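Local coordinates for protein GCN5-related N-acetyltransferase (Arthrobacter sp., PDB 2R1I) that probably transfers an acetyl group from acetyl-CoA to an unspecified acceptor, as a member of the GCN5-related N-acetyltransferase (GNAT) family, at residues V24-A28 / E68-L74; T35-L40 / P79-A83; V84-R88 / L125-R129. All blocks are in the same frame, centred on the assembly; numbering follows the deposited sequence.

Interaction 1 of 3, residues V24-A28 / E68-L74; sequences VPRRA and EDVVVLL
R27 reaches E68 through a side chain stretched almost to full length: its CG lies opposite the backbone N (chi1 -178°), and the rest stays extended, carrying the guanidinium past V71 to the loop before strand 70-75. E68 meets it with a bent chain, folded at chi2 (-60°), which turns the carboxylate back toward the arginine. R27 NH1 donates to E68 OE1 at 3.1 Å; E68 OE1 receives it on its syn lone pair and lies close to the guanidinium plane of R27, while NH2 adds two weak bonds to OE1 and OE2. The two flat groups are turned 72° apart. V71 CG2 lies over one face of the guanidinium, and V71 CG1 packs 3.7 Å from R27 NE. Two waters extend the grip: one accepts from R27 NH2 and can donate to V70 O, the other accepts from both R27 NE and V72 N.

Behind this arm runs a short antiparallel edge pairing in the mixed sheet of a GNAT-family fold. R26 N donates to L74 O at 2.9 Å, and L74 N returns a bond to R26 O at 2.8 Å; A28 N then donates to V72 O at 2.8 Å. On the R26 side of the sheet, L74 CD1 lies over that guanidinium, 3.6 Å from R26 NH2, and D32 forms a salt bridge with R26 NH1.

Within this chain strand 26-27 is one of the two outer strands of the sheet, beside 70-75. Helix 109-128 covers P25 and L73 with L118 and A121, and helix 33-47 covers A28, V72 and L74 with V36.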
loop_
_atom_site.group_PDB
_atom_site.type_symbol
_atom_site.label_atom_id
_atom_site.label_comp_id
_atom_site.label_asym_id
_atom_site.label_seq_id
_atom_site.Cartn_x
_atom_site.Cartn_y
_atom_site.Cartn_z
ATOM N N VAL A 24 -21.154 6.073 -16.062
ATOM C CA VAL A 24 -20.447 5.115 -15.248
ATOM C C VAL A 24 -19.008 5.194 -15.741
ATOM O O VAL A 24 -18.781 5.215 -16.957
ATOM C CB VAL A 24 -21.006 3.673 -15.362
ATOM C CG1 VAL A 24 -21.032 3.194 -16.829
ATOM C CG2 VAL A 24 -20.187 2.709 -14.469
ATOM N N PRO A 25 -18.054 5.349 -14.824
ATOM C CA PRO A 25 -16.654 5.330 -15.277
ATOM C C PRO A 25 -16.303 4.085 -16.068
ATOM O O PRO A 25 -16.931 3.059 -15.927
ATOM C CB PRO A 25 -15.853 5.356 -13.972
ATOM C CG PRO A 25 -16.822 6.085 -13.003
ATOM C CD PRO A 25 -18.171 5.592 -13.382
ATOM N N ARG A 26 -15.327 4.210 -16.945
ATOM C CA ARG A 26 -14.880 3.084 -17.744
ATOM C C ARG A 26 -13.413 2.798 -17.412
ATOM O O ARG A 26 -12.660 3.684 -17.048
ATOM C CB ARG A 26 -15.053 3.356 -19.243
ATOM C CG ARG A 26 -14.142 4.379 -19.784
ATOM C CD ARG A 26 -14.393 4.530 -21.281
ATOM N NE ARG A 26 -13.455 5.467 -21.874
ATOM C CZ ARG A 26 -12.226 5.156 -22.307
ATOM N NH1 ARG A 26 -11.734 3.911 -22.199
ATOM N NH2 ARG A 26 -11.470 6.104 -22.840
ATOM N N ARG A 27 -13.036 1.554 -17.559
ATOM C CA ARG A 27 -11.648 1.158 -17.372
ATOM C C ARG A 27 -10.829 1.574 -18.576
ATOM O O ARG A 27 -11.186 1.245 -19.727
ATOM C CB ARG A 27 -11.566 -0.348 -17.161
ATOM C CG ARG A 27 -10.140 -0.808 -16.907
ATOM C CD ARG A 27 -10.069 -2.159 -16.375
ATOM N NE ARG A 27 -8.689 -2.576 -16.305
ATOM C CZ ARG A 27 -8.287 -3.806 -16.042
ATOM N NH1 ARG A 27 -9.164 -4.754 -15.804
ATOM N NH2 ARG A 27 -7.008 -4.071 -15.996
ATOM N N ALA A 28 -9.716 2.270 -18.309
ATOM C CA ALA A 28 -8.706 2.614 -19.311
ATOM C C ALA A 28 -8.030 1.340 -19.857
ATOM O O ALA A 28 -7.629 0.468 -19.087
ATOM C CB ALA A 28 -7.621 3.510 -18.698
ATOM N N GLU A 68 -3.115 -6.100 -14.684
ATOM C CA GLU A 68 -4.190 -6.088 -13.682
ATOM C C GLU A 68 -3.675 -5.564 -12.336
ATOM O O GLU A 68 -4.450 -5.443 -11.399
ATOM C CB GLU A 68 -4.763 -7.515 -13.465
ATOM C CG GLU A 68 -5.245 -8.184 -14.732
ATOM C CD GLU A 68 -6.365 -7.378 -15.395
ATOM O OE1 GLU A 68 -7.235 -6.910 -14.642
ATOM O OE2 GLU A 68 -6.357 -7.193 -16.649
ATOM N N ASP A 69 -2.384 -5.170 -12.262
ATOM C CA ASP A 69 -1.813 -4.713 -10.975
ATOM C C ASP A 69 -2.165 -3.262 -10.646
ATOM O O ASP A 69 -2.302 -2.878 -9.481
ATOM C CB ASP A 69 -0.307 -4.912 -10.972
ATOM C CG ASP A 69 0.099 -6.310 -11.334
ATOM O OD1 ASP A 69 -0.466 -7.247 -10.726
ATOM O OD2 ASP A 69 0.977 -6.442 -12.222
ATOM N N VAL A 70 -2.110 -2.393 -11.649
ATOM C CA VAL A 70 -2.565 -0.996 -11.538
ATOM C C VAL A 70 -3.658 -0.850 -12.573
ATOM O O VAL A 70 -3.485 -1.203 -13.747
ATOM C CB VAL A 70 -1.470 -0.009 -11.848
ATOM C CG1 VAL A 70 -1.999 1.444 -11.949
ATOM C CG2 VAL A 70 -0.389 -0.106 -10.754
ATOM N N VAL A 71 -4.813 -0.388 -12.099
ATOM C CA VAL A 71 -6.001 -0.227 -12.932
ATOM C C VAL A 71 -6.381 1.253 -12.877
ATOM O O VAL A 71 -6.298 1.899 -11.832
ATOM C CB VAL A 71 -7.162 -1.123 -12.395
ATOM C CG1 VAL A 71 -8.513 -0.711 -13.110
ATOM C CG2 VAL A 71 -6.821 -2.652 -12.498
ATOM N N VAL A 72 -6.756 1.812 -14.027
ATOM C CA VAL A 72 -7.142 3.231 -14.128
ATOM C C VAL A 72 -8.587 3.277 -14.637
ATOM O O VAL A 72 -8.950 2.589 -15.597
ATOM C CB VAL A 72 -6.219 4.055 -15.013
ATOM C CG1 VAL A 72 -6.810 5.480 -15.241
ATOM C CG2 VAL A 72 -4.779 4.057 -14.421
ATOM N N LEU A 73 -9.404 4.038 -13.906
ATOM C CA LEU A 73 -10.821 4.310 -14.282
ATOM C C LEU A 73 -10.921 5.756 -14.763
ATOM O O LEU A 73 -10.291 6.660 -14.162
ATOM C CB LEU A 73 -11.841 4.021 -13.168
ATOM C CG LEU A 73 -11.862 2.609 -12.585
ATOM C CD1 LEU A 73 -12.895 2.485 -11.486
ATOM C CD2 LEU A 73 -12.066 1.568 -13.679
ATOM N N LEU A 74 -11.703 5.975 -15.835
ATOM C CA LEU A 74 -11.893 7.274 -16.452
ATOM C C LEU A 74 -13.370 7.677 -16.371
ATOM O O LEU A 74 -14.244 6.843 -16.597
ATOM C CB LEU A 74 -11.496 7.251 -17.926
ATOM C CG LEU A 74 -10.024 6.944 -18.211
ATOM C CD1 LEU A 74 -9.802 6.729 -19.679
ATOM C CD2 LEU A 74 -9.169 8.076 -17.699
HETATM O O HOH W 1 -4.776 -1.913 -15.999
HETATM O O HOH W 2 -6.826 -0.020 -16.425
#

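Interaction 2 of 3, residues T35-L40 / P79-A83; sequences TVAQML and PTGLA
M39, present as selenomethionine, lies across the proline ring of P79 at about a right angle, its SE 3.9 Å from P79 CB. The chain runs straight from CB to SE and then bends at chi3 (63°), which swings CE off the proline and toward the start of strand 81-83. There CE rests on backbone, 3.7 Å from G81 N, and on L82, 3.9 Å from its CD2. One side chain thereby spans P79 and the beginning of the strand.

L82 CG sits between the backbone N and carbonyl carbon (chi1 65°), and its methyls form a fork: CD2 faces M39 and V36, and L40 CD2 lies across the fork, 4.1 Å from L82 CD1 and equally near CD2, the two leucines crossing nearly perpendicularly. T35 CG2 adds a looser touch on P79 CG. No hydrogen bond crosses the contact.

The short helical and strand axes pass 9.7 Å apart at 101°, so this part of the helix runs nearly perpendicular to the strand, unlike the near-parallel alignment usual when a helix packs on a sheet. T80 and G81 both face A75 in a classic beta bulge.

Helix 33-47 packs on the sheet and also against helix 54-64, whose L61 touches V36; L74 of strand 70-75 meets M39 and L82, Y104 of strand 97-104 meets L40 and L82, and W92 of the second subunit packs on L40.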
loop_
_atom_site.group_PDB
_atom_site.type_symbol
_atom_site.label_atom_id
_atom_site.label_comp_id
_atom_site.label_asym_id
_atom_site.label_seq_id
_atom_site.Cartn_x
_atom_site.Cartn_y
_atom_site.Cartn_z
ATOM N N THR A 35 -3.717 9.315 -23.372
ATOM C CA THR A 35 -4.745 10.117 -22.730
ATOM C C THR A 35 -4.475 10.218 -21.245
ATOM O O THR A 35 -4.426 11.322 -20.649
ATOM C CB THR A 35 -6.141 9.502 -23.004
ATOM O OG1 THR A 35 -6.445 9.696 -24.386
ATOM C CG2 THR A 35 -7.279 10.146 -22.165
ATOM N N VAL A 36 -4.245 9.070 -20.653
ATOM C CA VAL A 36 -4.011 8.957 -19.198
ATOM C C VAL A 36 -2.719 9.694 -18.818
ATOM O O VAL A 36 -2.681 10.425 -17.827
ATOM C CB VAL A 36 -3.996 7.506 -18.704
ATOM C CG1 VAL A 36 -3.622 7.452 -17.223
ATOM C CG2 VAL A 36 -5.398 6.870 -18.887
ATOM N N ALA A 37 -1.670 9.494 -19.616
ATOM C CA ALA A 37 -0.383 10.183 -19.404
ATOM C C ALA A 37 -0.565 11.695 -19.330
ATOM O O ALA A 37 -0.076 12.351 -18.404
ATOM C CB ALA A 37 0.618 9.822 -20.496
ATOM N N GLN A 38 -1.307 12.236 -20.277
ATOM C CA GLN A 38 -1.554 13.678 -20.348
ATOM C C GLN A 38 -2.413 14.178 -19.199
ATOM O O GLN A 38 -2.112 15.233 -18.602
ATOM C CB GLN A 38 -2.228 14.032 -21.664
ATOM C CG GLN A 38 -2.308 15.513 -21.952
ATOM C CD GLN A 38 -0.927 16.155 -22.171
ATOM O OE1 GLN A 38 -0.175 15.775 -23.084
ATOM N NE2 GLN A 38 -0.595 17.128 -21.328
HETATM N N MSE A 39 -3.446 13.428 -18.838
HETATM C CA MSE A 39 -4.227 13.770 -17.660
HETATM C C MSE A 39 -3.418 13.776 -16.363
HETATM O O MSE A 39 -3.561 14.720 -15.551
HETATM C CB MSE A 39 -5.429 12.856 -17.519
HETATM C CG MSE A 39 -6.372 12.948 -18.683
HETATM SE SE MSE A 39 -7.774 11.644 -18.462
HETATM C CE MSE A 39 -8.447 12.537 -16.742
ATOM N N LEU A 40 -2.570 12.772 -16.170
ATOM C CA LEU A 40 -1.736 12.697 -14.961
ATOM C C LEU A 40 -0.754 13.858 -14.908
ATOM O O LEU A 40 -0.524 14.465 -13.849
ATOM C CB LEU A 40 -0.953 11.404 -14.922
ATOM C CG LEU A 40 -1.717 10.110 -14.622
ATOM C CD1 LEU A 40 -0.838 8.906 -14.749
ATOM C CD2 LEU A 40 -2.386 10.180 -13.205
ATOM N N PRO A 79 -12.669 12.309 -21.173
ATOM C CA PRO A 79 -12.403 12.150 -19.735
ATOM C C PRO A 79 -11.861 13.412 -19.026
ATOM O O PRO A 79 -10.926 14.070 -19.520
ATOM C CB PRO A 79 -11.376 11.023 -19.692
ATOM C CG PRO A 79 -11.387 10.374 -21.036
ATOM C CD PRO A 79 -11.887 11.397 -22.011
ATOM N N THR A 80 -12.470 13.754 -17.893
ATOM C CA THR A 80 -12.016 14.886 -17.069
ATOM C C THR A 80 -11.649 14.532 -15.625
ATOM O O THR A 80 -11.226 15.406 -14.838
ATOM C CB THR A 80 -13.067 15.989 -17.054
ATOM O OG1 THR A 80 -14.287 15.478 -16.507
ATOM C CG2 THR A 80 -13.314 16.497 -18.482
ATOM N N GLY A 81 -11.825 13.271 -15.289
ATOM C CA GLY A 81 -11.415 12.718 -13.994
ATOM C C GLY A 81 -10.945 11.281 -14.123
ATOM O O GLY A 81 -11.345 10.547 -15.017
ATOM N N LEU A 82 -10.115 10.884 -13.188
ATOM C CA LEU A 82 -9.623 9.518 -13.164
ATOM C C LEU A 82 -9.353 9.031 -11.756
ATOM O O LEU A 82 -9.181 9.856 -10.830
ATOM C CB LEU A 82 -8.377 9.399 -14.045
ATOM C CG LEU A 82 -7.070 10.110 -13.729
ATOM C CD1 LEU A 82 -6.330 9.527 -12.519
ATOM C CD2 LEU A 82 -6.135 10.022 -14.948
ATOM N N ALA A 83 -9.355 7.704 -11.611
ATOM C CA ALA A 83 -8.906 7.018 -10.410
ATOM C C ALA A 83 -7.821 5.996 -10.788
ATOM O O ALA A 83 -7.930 5.370 -11.851
ATOM C CB ALA A 83 -10.058 6.316 -9.748
#

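Interaction 3 of 3, residues V84-R88 / L125-R129; sequences VLSFR and LVRSR. With EDO (1,2-ethanediol), chain E.
F87 meets two quite different surfaces, an aliphatic one offered by the last turn of the helix and a cationic one offered by R129. The firm packing is made by R129 and V126. The guanidinium of R129 covers one ring face: bends at chi2 and chi3 curl the chain back over the phenylalanine, and the group settles flat as a cation-pi stack, R129 CZ standing 4.0 Å from the F87 ring centroid, 13° off the normal, with the planes 24° apart. R129 NH1 also donates to E68 O, which helps to fix its rotation. At the far end of the ring, V126 CG2 approaches F87 CZ obliquely at 4.1 Å. An alanine in place of F87 is likely to leave the R129 guanidinium without its stacking partner and to open a gap beside L125 and V126.

Within the alpha/beta fold of the GNAT family, this is where the end of helix 109-128 lies over the central strand 81-88 of the sheet. The helix finishes with L125 O accepting from both R129 N and S128 OG, the latter at 2.7 Å. V126 packs on L172 of the second subunit, and R127 NE forms a salt bridge with the terminal carboxylate of that same L172.

L125 is less settled. It has two conformers, and in one of them its CD2 comes 3.6 Å from F87 CZ and 4.1 Å from L85 CD1, the two leucines sliding past each other in opposite directions. The solvent side belongs to partly exposed R129, whose backbone O receives a weak bond from O2 of a 1,2-ethanediol, probably a crystallisation additive.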
loop_
_atom_site.group_PDB
_atom_site.type_symbol
_atom_site.label_atom_id
_atom_site.label_comp_id
_atom_site.label_asym_id
_atom_site.label_seq_id
_atom_site.Cartn_x
_atom_site.Cartn_y
_atom_site.Cartn_z
ATOM N N VAL A 84 -6.805 5.876 -9.923
ATOM C CA VAL A 84 -5.701 4.904 -10.056
ATOM C C VAL A 84 -5.769 3.987 -8.847
ATOM O O VAL A 84 -5.687 4.480 -7.695
ATOM C CB VAL A 84 -4.306 5.566 -10.154
ATOM C CG1 VAL A 84 -3.234 4.519 -10.360
ATOM C CG2 VAL A 84 -4.291 6.543 -11.322
ATOM N N LEU A 85 -5.930 2.707 -9.150
ATOM C CA LEU A 85 -6.007 1.617 -8.143
ATOM C C LEU A 85 -4.836 0.710 -8.277
ATOM O O LEU A 85 -4.516 0.295 -9.379
ATOM C CB LEU A 85 -7.243 0.772 -8.320
ATOM C CG LEU A 85 -8.567 1.468 -8.007
ATOM C CD1 LEU A 85 -9.762 0.756 -8.666
ATOM C CD2 LEU A 85 -8.757 1.528 -6.486
ATOM N N SER A 86 -4.206 0.312 -7.160
ATOM C CA SER A 86 -3.200 -0.730 -7.192
ATOM C C SER A 86 -3.663 -1.901 -6.336
ATOM O O SER A 86 -4.355 -1.704 -5.354
ATOM C CB SER A 86 -1.867 -0.211 -6.677
ATOM O OG SER A 86 -1.894 0.213 -5.340
ATOM N N PHE A 87 -3.246 -3.080 -6.762
ATOM C CA PHE A 87 -3.593 -4.359 -6.116
ATOM C C PHE A 87 -2.350 -5.088 -5.704
ATOM O O PHE A 87 -1.336 -5.074 -6.418
ATOM C CB PHE A 87 -4.362 -5.197 -7.123
ATOM C CG PHE A 87 -5.715 -4.652 -7.457
ATOM C CD1 PHE A 87 -5.870 -3.671 -8.422
ATOM C CD2 PHE A 87 -6.814 -5.079 -6.746
ATOM C CE1 PHE A 87 -7.143 -3.143 -8.666
ATOM C CE2 PHE A 87 -8.059 -4.585 -6.965
ATOM C CZ PHE A 87 -8.236 -3.608 -7.947
ATOM N N ARG A 88 -2.432 -5.794 -4.583
ATOM C CA ARG A 88 -1.305 -6.584 -4.099
ATOM C C ARG A 88 -1.847 -7.729 -3.235
ATOM O O ARG A 88 -2.937 -7.623 -2.649
ATOM C CB ARG A 88 -0.358 -5.709 -3.294
ATOM C CG ARG A 88 -0.868 -5.305 -1.926
ATOM C CD ARG A 88 -0.056 -4.221 -1.230
ATOM N NE ARG A 88 -0.481 -4.054 0.150
ATOM C CZ ARG A 88 -1.414 -3.207 0.605
ATOM N NH1 ARG A 88 -2.104 -2.414 -0.208
ATOM N NH2 ARG A 88 -1.651 -3.150 1.904
ATOM N N LEU A 125 -15.047 -2.520 -8.514
ATOM C CA LEU A 125 -13.964 -3.222 -9.162
ATOM C C LEU A 125 -13.128 -4.032 -8.161
ATOM O O LEU A 125 -12.801 -5.166 -8.433
ATOM C CB LEU A 125 -13.126 -2.239 -9.957
ATOM C CG LEU A 125 -12.172 -2.864 -10.971
ATOM C CD1 LEU A 125 -12.189 -2.105 -12.268
ATOM C CD2 LEU A 125 -10.815 -2.872 -10.347
ATOM N N VAL A 126 -12.827 -3.461 -6.996
ATOM C CA VAL A 126 -12.122 -4.187 -5.940
ATOM C C VAL A 126 -12.882 -5.445 -5.506
ATOM O O VAL A 126 -12.303 -6.543 -5.426
ATOM C CB VAL A 126 -11.759 -3.244 -4.734
ATOM C CG1 VAL A 126 -11.145 -4.056 -3.568
ATOM C CG2 VAL A 126 -10.835 -2.083 -5.190
ATOM N N ARG A 127 -14.189 -5.290 -5.248
ATOM C CA ARG A 127 -15.031 -6.437 -4.901
ATOM C C ARG A 127 -14.971 -7.510 -5.989
ATOM O O ARG A 127 -14.894 -8.702 -5.673
ATOM C CB ARG A 127 -16.493 -6.007 -4.698
ATOM C CG ARG A 127 -16.829 -5.508 -3.289
ATOM C CD ARG A 127 -18.398 -5.499 -2.984
ATOM N NE ARG A 127 -18.688 -4.617 -1.845
ATOM C CZ ARG A 127 -18.969 -3.312 -1.940
ATOM N NH1 ARG A 127 -19.038 -2.698 -3.133
ATOM N NH2 ARG A 127 -19.212 -2.608 -0.825
ATOM N N SER A 128 -15.040 -7.092 -7.251
ATOM C CA SER A 128 -15.030 -8.016 -8.386
ATOM C C SER A 128 -13.768 -8.839 -8.431
ATOM O O SER A 128 -13.798 -9.983 -8.886
ATOM C CB SER A 128 -15.231 -7.304 -9.741
ATOM O OG SER A 128 -14.056 -6.645 -10.264
ATOM N N ARG A 129 -12.672 -8.254 -7.941
ATOM C CA ARG A 129 -11.364 -8.938 -7.874
ATOM C C ARG A 129 -11.226 -9.836 -6.614
ATOM O O ARG A 129 -10.158 -10.417 -6.335
ATOM C CB ARG A 129 -10.244 -7.909 -7.875
ATOM C CG ARG A 129 -10.042 -7.133 -9.127
ATOM C CD ARG A 129 -9.293 -7.924 -10.179
ATOM N NE ARG A 129 -7.911 -8.143 -9.759
ATOM C CZ ARG A 129 -6.893 -7.353 -10.080
ATOM N NH1 ARG A 129 -7.123 -6.277 -10.798
ATOM N NH2 ARG A 129 -5.691 -7.623 -9.597
HETATM C C1 EDO E . -10.259 -14.394 -3.518
HETATM O O1 EDO E . -11.153 -13.914 -2.486
HETATM C C2 EDO E . -10.224 -13.359 -4.647
HETATM O O2 EDO E . -9.168 -13.528 -5.604
#

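All three contacts meet on one sheet, yet their chemistry differs. Interaction 1 is strand pairing at its margin, partly buried, with backbone bonds, a salt bridge at an exposed E68, and bridging waters. Interactions 2 and 3 both use strand 81-88 but under different helices: 35-40, partly buried, packs by apolar contact alone, whereas 125-129, in a buried setting, combines apolar packing with a cation-pi stack. The centres of these two lie about 18 Å apart. Interaction 1 touches both, through backbone bonds from L73 to A83 and from V71 to L85, which join neighbouring strands of the sheet.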